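Side-chain contacts in acyl-CoA synthetase (AMP-forming)/AMP-acid ligase II-like protein (PDB 4GS5), which probably activates medium-chain fatty acids or related carboxylic acids through an acyl-adenylate for transfer to coenzyme A, as a member of the AMP-forming ligase family: residues I55-T58 and R59-A63; C84-V87 and G88-A91; M95-R98 and G99-D103. One frame throughout, in Å; residues are numbered along the deposited sequence.

Contact 1: residues I55-T58 and R59-A63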
loop_
_atom_site.group_PDB
_atom_site.type_symbol
_atom_site.label_atom_id
_atom_site.label_comp_id
_atom_site.label_asym_id
_atom_site.label_seq_id
_atom_site.Cartn_x
_atom_site.Cartn_y
_atom_site.Cartn_z
ATOM N N ILE A 55 14.402 -11.386 8.224
ATOM C CA ILE A 55 13.318 -12.283 7.843
ATOM C C ILE A 55 13.899 -13.337 6.917
ATOM O O ILE A 55 14.767 -13.044 6.095
ATOM C CB ILE A 55 12.173 -11.554 7.127
ATOM C CG1 ILE A 55 12.708 -10.815 5.909
ATOM C CG2 ILE A 55 11.441 -10.580 8.073
ATOM C CD1 ILE A 55 11.624 -10.131 5.102
ATOM N N THR A 56 13.452 -14.575 7.048
ATOM C CA THR A 56 13.985 -15.588 6.156
ATOM C C THR A 56 12.993 -15.890 5.046
ATOM O O THR A 56 11.780 -15.972 5.276
ATOM C CB THR A 56 14.466 -16.873 6.896
ATOM O OG1 THR A 56 13.403 -17.831 6.984
ATOM C CG2 THR A 56 14.978 -16.529 8.285
ATOM N N VAL A 57 13.509 -16.005 3.830
ATOM C CA VAL A 57 12.662 -16.291 2.677
ATOM C C VAL A 57 13.302 -17.397 1.872
ATOM O O VAL A 57 14.531 -17.498 1.818
ATOM C CB VAL A 57 12.494 -15.061 1.787
ATOM C CG1 VAL A 57 11.755 -13.969 2.549
ATOM C CG2 VAL A 57 13.861 -14.577 1.318
ATOM N N THR A 58 12.481 -18.245 1.262
ATOM C CA THR A 58 13.033 -19.387 0.544
ATOM C C THR A 58 13.464 -18.951 -0.846
ATOM O O THR A 58 13.031 -17.899 -1.346
ATOM C CB THR A 58 12.031 -20.557 0.438
ATOM O OG1 THR A 58 10.971 -20.224 -0.470
ATOM C CG2 THR A 58 11.444 -20.889 1.801
ATOM N N ARG A 59 14.326 -19.752 -1.460
ATOM C CA ARG A 59 14.709 -19.538 -2.851
ATOM C C ARG A 59 13.474 -19.580 -3.759
ATOM O O ARG A 59 13.303 -18.740 -4.656
ATOM C CB ARG A 59 15.715 -20.605 -3.296
ATOM C CG ARG A 59 16.262 -20.343 -4.671
ATOM C CD ARG A 59 17.029 -21.525 -5.248
ATOM N NE ARG A 59 17.764 -21.085 -6.431
ATOM C CZ ARG A 59 18.951 -20.485 -6.386
ATOM N NH1 ARG A 59 19.558 -20.288 -5.218
ATOM N NH2 ARG A 59 19.538 -20.096 -7.510
ATOM N N ALA A 60 12.606 -20.553 -3.509
ATOM C CA ALA A 60 11.418 -20.746 -4.329
ATOM C C ALA A 60 10.522 -19.504 -4.332
ATOM O O ALA A 60 9.944 -19.131 -5.376
ATOM C CB ALA A 60 10.644 -21.983 -3.854
ATOM N N GLN A 61 10.410 -18.878 -3.161
ATOM C CA GLN A 61 9.630 -17.650 -2.979
ATOM C C GLN A 61 10.155 -16.529 -3.857
ATOM O O GLN A 61 9.405 -15.873 -4.573
ATOM C CB GLN A 61 9.739 -17.175 -1.525
ATOM C CG GLN A 61 8.793 -17.839 -0.571
ATOM C CD GLN A 61 8.842 -17.219 0.809
ATOM O OE1 GLN A 61 9.725 -17.523 1.600
ATOM N NE2 GLN A 61 7.888 -16.346 1.103
ATOM N N LEU A 62 11.452 -16.275 -3.734
ATOM C CA LEU A 62 12.107 -15.219 -4.488
ATOM C C LEU A 62 11.995 -15.458 -5.992
ATOM O O LEU A 62 11.733 -14.528 -6.757
ATOM C CB LEU A 62 13.580 -15.112 -4.066
ATOM C CG LEU A 62 13.776 -14.717 -2.592
ATOM C CD1 LEU A 62 15.227 -14.830 -2.150
ATOM C CD2 LEU A 62 13.236 -13.315 -2.323
ATOM N N ALA A 63 12.207 -16.704 -6.413
ATOM C CA ALA A 63 12.152 -17.046 -7.829
ATOM C C ALA A 63 10.741 -16.848 -8.403
ATOM O O ALA A 63 10.579 -16.386 -9.528
ATOM C CB ALA A 63 12.635 -18.489 -8.062
#
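T58 and Q61 hold each other at the point where strand 52-58 turns into helix 59-72. T58 OG1 takes the N-H of Q61 over 3.1 Å, and in return the side-chain carbonyl of Q61 receives the backbone N-H of T58, OE1 to N 2.9 Å, in a nearly straight bond (168° at the hydrogen). T58 N stands a little off the plane of that amide. The threonine hydroxyl sits between its own backbone N and carbonyl carbon (chi1 71°), which turns it onto the first turn of the helix. Q61 sends CG back beside its own N (chi1 -83°) and then runs extended, crossing the threonine side chain at about a right angle; its CG packs 3.2 Å from T58 OG1. Its other amide atom, NE2, is hydrogen-bonded to V224 O, so both ends of the amide are engaged and its rotation is fixed. On the buried side V57 CG2 meets L62 CD1 at 3.7 Å, the two side chains again crossing steeply. The first helical backbone bond, L62 N to T58 O, is long at 3.3 Å. R59 leads away with an extended chain, its guanidinium held by W34 O and A38 O. The reciprocal pair T58 and Q61 is a capping box, here starting a helix directly at a strand end.

Contact 2: residues C84-V87 and G88-A91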
loop_
_atom_site.group_PDB
_atom_site.type_symbol
_atom_site.label_atom_id
_atom_site.label_comp_id
_atom_site.label_asym_id
_atom_site.label_seq_id
_atom_site.Cartn_x
_atom_site.Cartn_y
_atom_site.Cartn_z
ATOM N N CYS A 84 18.112 1.354 -7.519
ATOM C CA CYS A 84 18.293 2.541 -6.676
ATOM C C CYS A 84 17.559 2.401 -5.352
ATOM O O CYS A 84 17.394 3.376 -4.622
ATOM C CB CYS A 84 17.804 3.802 -7.392
ATOM S SG CYS A 84 16.055 3.712 -7.957
ATOM N N LEU A 85 17.110 1.186 -5.060
ATOM C CA LEU A 85 16.559 0.858 -3.760
ATOM C C LEU A 85 17.660 0.224 -2.919
ATOM O O LEU A 85 18.548 -0.448 -3.447
ATOM C CB LEU A 85 15.394 -0.103 -3.931
ATOM C CG LEU A 85 14.232 0.547 -4.681
ATOM C CD1 LEU A 85 13.232 -0.488 -5.126
ATOM C CD2 LEU A 85 13.606 1.592 -3.778
ATOM N N ASN A 86 17.598 0.453 -1.616
ATOM C CA ASN A 86 18.644 0.032 -0.695
ATOM C C ASN A 86 18.807 -1.482 -0.728
ATOM O O ASN A 86 17.889 -2.211 -0.352
ATOM C CB ASN A 86 18.307 0.515 0.721
ATOM C CG ASN A 86 19.510 0.515 1.640
ATOM O OD1 ASN A 86 20.258 -0.457 1.691
ATOM N ND2 ASN A 86 19.709 1.617 2.365
ATOM N N VAL A 87 19.960 -1.958 -1.204
ATOM C CA VAL A 87 20.187 -3.398 -1.311
ATOM C C VAL A 87 20.541 -3.990 0.046
ATOM O O VAL A 87 20.750 -5.192 0.173
ATOM C CB VAL A 87 21.295 -3.754 -2.328
ATOM C CG1 VAL A 87 20.818 -3.503 -3.750
ATOM C CG2 VAL A 87 22.585 -2.991 -2.011
ATOM N N GLY A 88 20.629 -3.139 1.062
ATOM C CA GLY A 88 20.759 -3.635 2.418
ATOM C C GLY A 88 19.419 -4.211 2.856
ATOM O O GLY A 88 19.337 -4.889 3.881
ATOM N N TYR A 89 18.369 -3.937 2.079
ATOM C CA TYR A 89 17.012 -4.376 2.427
ATOM C C TYR A 89 16.326 -5.134 1.293
ATOM O O TYR A 89 16.775 -5.098 0.148
ATOM C CB TYR A 89 16.148 -3.193 2.900
ATOM C CG TYR A 89 16.671 -2.586 4.182
ATOM C CD1 TYR A 89 16.037 -2.819 5.398
ATOM C CD2 TYR A 89 17.824 -1.809 4.185
ATOM C CE1 TYR A 89 16.531 -2.279 6.578
ATOM C CE2 TYR A 89 18.326 -1.269 5.358
ATOM C CZ TYR A 89 17.677 -1.506 6.550
ATOM O OH TYR A 89 18.174 -0.962 7.712
ATOM N N ILE A 90 15.228 -5.806 1.624
ATOM C CA ILE A 90 14.533 -6.688 0.686
ATOM C C ILE A 90 14.101 -6.015 -0.613
ATOM O O ILE A 90 14.156 -6.627 -1.680
ATOM C CB ILE A 90 13.309 -7.363 1.347
ATOM C CG1 ILE A 90 12.606 -8.297 0.358
ATOM C CG2 ILE A 90 12.350 -6.322 1.876
ATOM C CD1 ILE A 90 12.410 -9.707 0.885
ATOM N N ALA A 91 13.664 -4.764 -0.540
ATOM C CA ALA A 91 13.203 -4.072 -1.745
ATOM C C ALA A 91 14.301 -4.026 -2.813
ATOM O O ALA A 91 14.063 -4.306 -3.989
ATOM C CB ALA A 91 12.732 -2.672 -1.402
#
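N86 to Y89 form a type I beta turn, closed by the bond from Y89 N to N86 O at 3.0 Å, with the donor well above the plane of that carbonyl. Beyond it the chain enters helix 90-102, with Y89 at the N-cap position, and doubles back far enough to bring the CA atoms of L85 and A91 within 6.3 Å. The side chain of N86 adds a second bond inside the turn: OD1 accepts from G88 N at 2.8 Å, the donor lying in the plane of the amide carbonyl. CG stands opposite the backbone N of N86 (chi1 -162°), on the carbonyl side, which carries OD1 forward over the turn. The same oxygen reaches the edge of the Y89 ring, 3.7 Å from CD2 and near the ring plane, while the amide and ring planes are almost perpendicular, 84° apart. Next to the turn L85 CD1 makes a loose apolar contact with A91 CB at 4.3 Å. V87 N, within the turn, is hydrogen-bonded to Y23 OH, and the backbone of I90 bonds to H44. An Asx turn, made by N86 OD1 and G88 N, thus overlies a type I beta turn just ahead of the helix N terminus.

Contact 3: residues M95-R98 and G99-D103; sequences MLVR and GMELD
Helix 90-102, the helical arm of the beta-alpha-beta unit between strands 80-83 and 105-109, makes its last turns here, and the side chains of its second half settle over the carbonyls one turn back. M100, like M95 a selenomethionine, folds over the backbone carbonyl of L96: its chain is bent at the last torsion (chi3 -65°), which curls CE back to 3.5 Å from L96 O, the acceptor of M100 N. V97 and E101 run side by side in the same direction, with CG1 of V97 4.2 Å from CG of E101. E101 CB also sits 3.3 Å from V97 O, which accepts E101 N at 2.8 Å almost in line with the carbonyl bond and M100 N only weakly. The glutamate bends at its second torsion (chi2 -65°), and OE2 has a weak hydrogen bond to W34 NE1. L102 repeats the pattern on R98: CB comes 3.1 Å from R98 O, the acceptor of L102 N, and CD1 reaches R98 CB at 4.2 Å. R98 itself extends away; its guanidinium has M95 SE at its edge, a neighbour within 95-98. The series begins with G99 N on M95 O. V97 packs on F30 of helix 22-36 and on A66 of helix 59-72. D103 leaves helical geometry with positive phi (62°), after successive i to i+4 bonds of a crossover helix that leads into strand 105-109.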
loop_
_atom_site.group_PDB
_atom_site.type_symbol
_atom_site.label_atom_id
_atom_site.label_comp_id
_atom_site.label_asym_id
_atom_site.label_seq_id
_atom_site.Cartn_x
_atom_site.Cartn_y
_atom_site.Cartn_z
HETATM N N MSE A 95 15.486 -6.549 -6.709
HETATM C CA MSE A 95 15.935 -6.120 -8.032
HETATM C C MSE A 95 17.062 -7.028 -8.530
HETATM O O MSE A 95 17.166 -7.303 -9.742
HETATM C CB MSE A 95 16.391 -4.658 -8.005
HETATM C CG MSE A 95 15.253 -3.663 -7.848
HETATM SE SE MSE A 95 14.053 -3.725 -9.375
HETATM C CE MSE A 95 15.268 -3.089 -10.749
ATOM N N LEU A 96 17.898 -7.502 -7.597
ATOM C CA LEU A 96 19.006 -8.403 -7.945
ATOM C C LEU A 96 18.501 -9.773 -8.373
ATOM O O LEU A 96 18.987 -10.350 -9.345
ATOM C CB LEU A 96 19.963 -8.570 -6.763
ATOM C CG LEU A 96 20.527 -7.276 -6.169
ATOM C CD1 LEU A 96 21.500 -7.609 -5.051
ATOM C CD2 LEU A 96 21.204 -6.455 -7.255
ATOM N N VAL A 97 17.532 -10.295 -7.624
ATOM C CA VAL A 97 16.906 -11.575 -7.934
ATOM C C VAL A 97 16.266 -11.554 -9.311
ATOM O O VAL A 97 16.501 -12.456 -10.125
ATOM C CB VAL A 97 15.837 -11.954 -6.882
ATOM C CG1 VAL A 97 15.039 -13.175 -7.345
ATOM C CG2 VAL A 97 16.503 -12.220 -5.530
ATOM N N ARG A 98 15.454 -10.527 -9.578
ATOM C CA ARG A 98 14.857 -10.359 -10.909
ATOM C C ARG A 98 15.955 -10.313 -11.964
ATOM O O ARG A 98 15.892 -11.006 -12.977
ATOM C CB ARG A 98 14.017 -9.079 -10.975
ATOM C CG ARG A 98 12.747 -9.129 -10.141
ATOM C CD ARG A 98 12.206 -7.722 -9.876
ATOM N NE ARG A 98 11.083 -7.740 -8.943
ATOM C CZ ARG A 98 10.721 -6.710 -8.186
ATOM N NH1 ARG A 98 11.391 -5.568 -8.245
ATOM N NH2 ARG A 98 9.690 -6.820 -7.370
ATOM N N GLY A 99 16.972 -9.500 -11.709
ATOM C CA GLY A 99 18.113 -9.401 -12.603
ATOM C C GLY A 99 18.762 -10.731 -12.940
ATOM O O GLY A 99 19.119 -10.978 -14.094
HETATM N N MSE A 100 18.935 -11.595 -11.943
HETATM C CA MSE A 100 19.606 -12.866 -12.184
HETATM C C MSE A 100 18.668 -13.910 -12.779
HETATM O O MSE A 100 19.082 -14.748 -13.579
HETATM C CB MSE A 100 20.241 -13.400 -10.905
HETATM C CG MSE A 100 21.492 -12.666 -10.487
HETATM SE SE MSE A 100 22.133 -13.441 -8.844
HETATM C CE MSE A 100 20.657 -12.974 -7.665
ATOM N N GLU A 101 17.405 -13.867 -12.376
ATOM C CA GLU A 101 16.435 -14.811 -12.908
ATOM C C GLU A 101 16.040 -14.489 -14.344
ATOM O O GLU A 101 15.767 -15.391 -15.129
ATOM C CB GLU A 101 15.201 -14.867 -12.013
ATOM C CG GLU A 101 15.454 -15.600 -10.718
ATOM C CD GLU A 101 15.764 -17.064 -10.962
ATOM O OE1 GLU A 101 14.804 -17.837 -11.185
ATOM O OE2 GLU A 101 16.960 -17.434 -10.951
ATOM N N LEU A 102 16.044 -13.204 -14.686
ATOM C CA LEU A 102 15.476 -12.729 -15.952
ATOM C C LEU A 102 16.559 -12.256 -16.926
ATOM O O LEU A 102 16.254 -11.794 -18.021
ATOM C CB LEU A 102 14.462 -11.605 -15.676
ATOM C CG LEU A 102 13.297 -11.999 -14.749
ATOM C CD1 LEU A 102 12.376 -10.819 -14.390
ATOM C CD2 LEU A 102 12.478 -13.126 -15.357
ATOM N N ASP A 103 17.821 -12.376 -16.515
ATOM C CA ASP A 103 18.970 -11.980 -17.342
ATOM C C ASP A 103 18.940 -10.485 -17.668
ATOM O O ASP A 103 18.960 -10.086 -18.839
ATOM C CB ASP A 103 19.029 -12.779 -18.652
ATOM C CG ASP A 103 19.221 -14.266 -18.433
ATOM O OD1 ASP A 103 19.773 -14.666 -17.386
ATOM O OD2 ASP A 103 18.827 -15.036 -19.337
#

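How the contacts relate
Going from the N terminus, the three contacts follow one another in series; none encloses or crosses another, and each is local, between residues three to five apart. Contact 1 joins the hairpin strand 52-58 to helix 59-72. After strand 80-83 the chain reaches contact 2, which starts helix 90-102, and contact 3 lies in the last turns of that same helix before strand 105-109. Contacts 2 and 3 adjoin in sequence, their centres about 14 Å apart, with no other touch. Contacts 1 and 3 meet in space: L62 O packs on V97 CG1 and A63 CB on E101 OE1, laying the start of helix 59-72 against helix 90-102. All lie within the AMP-binding family region.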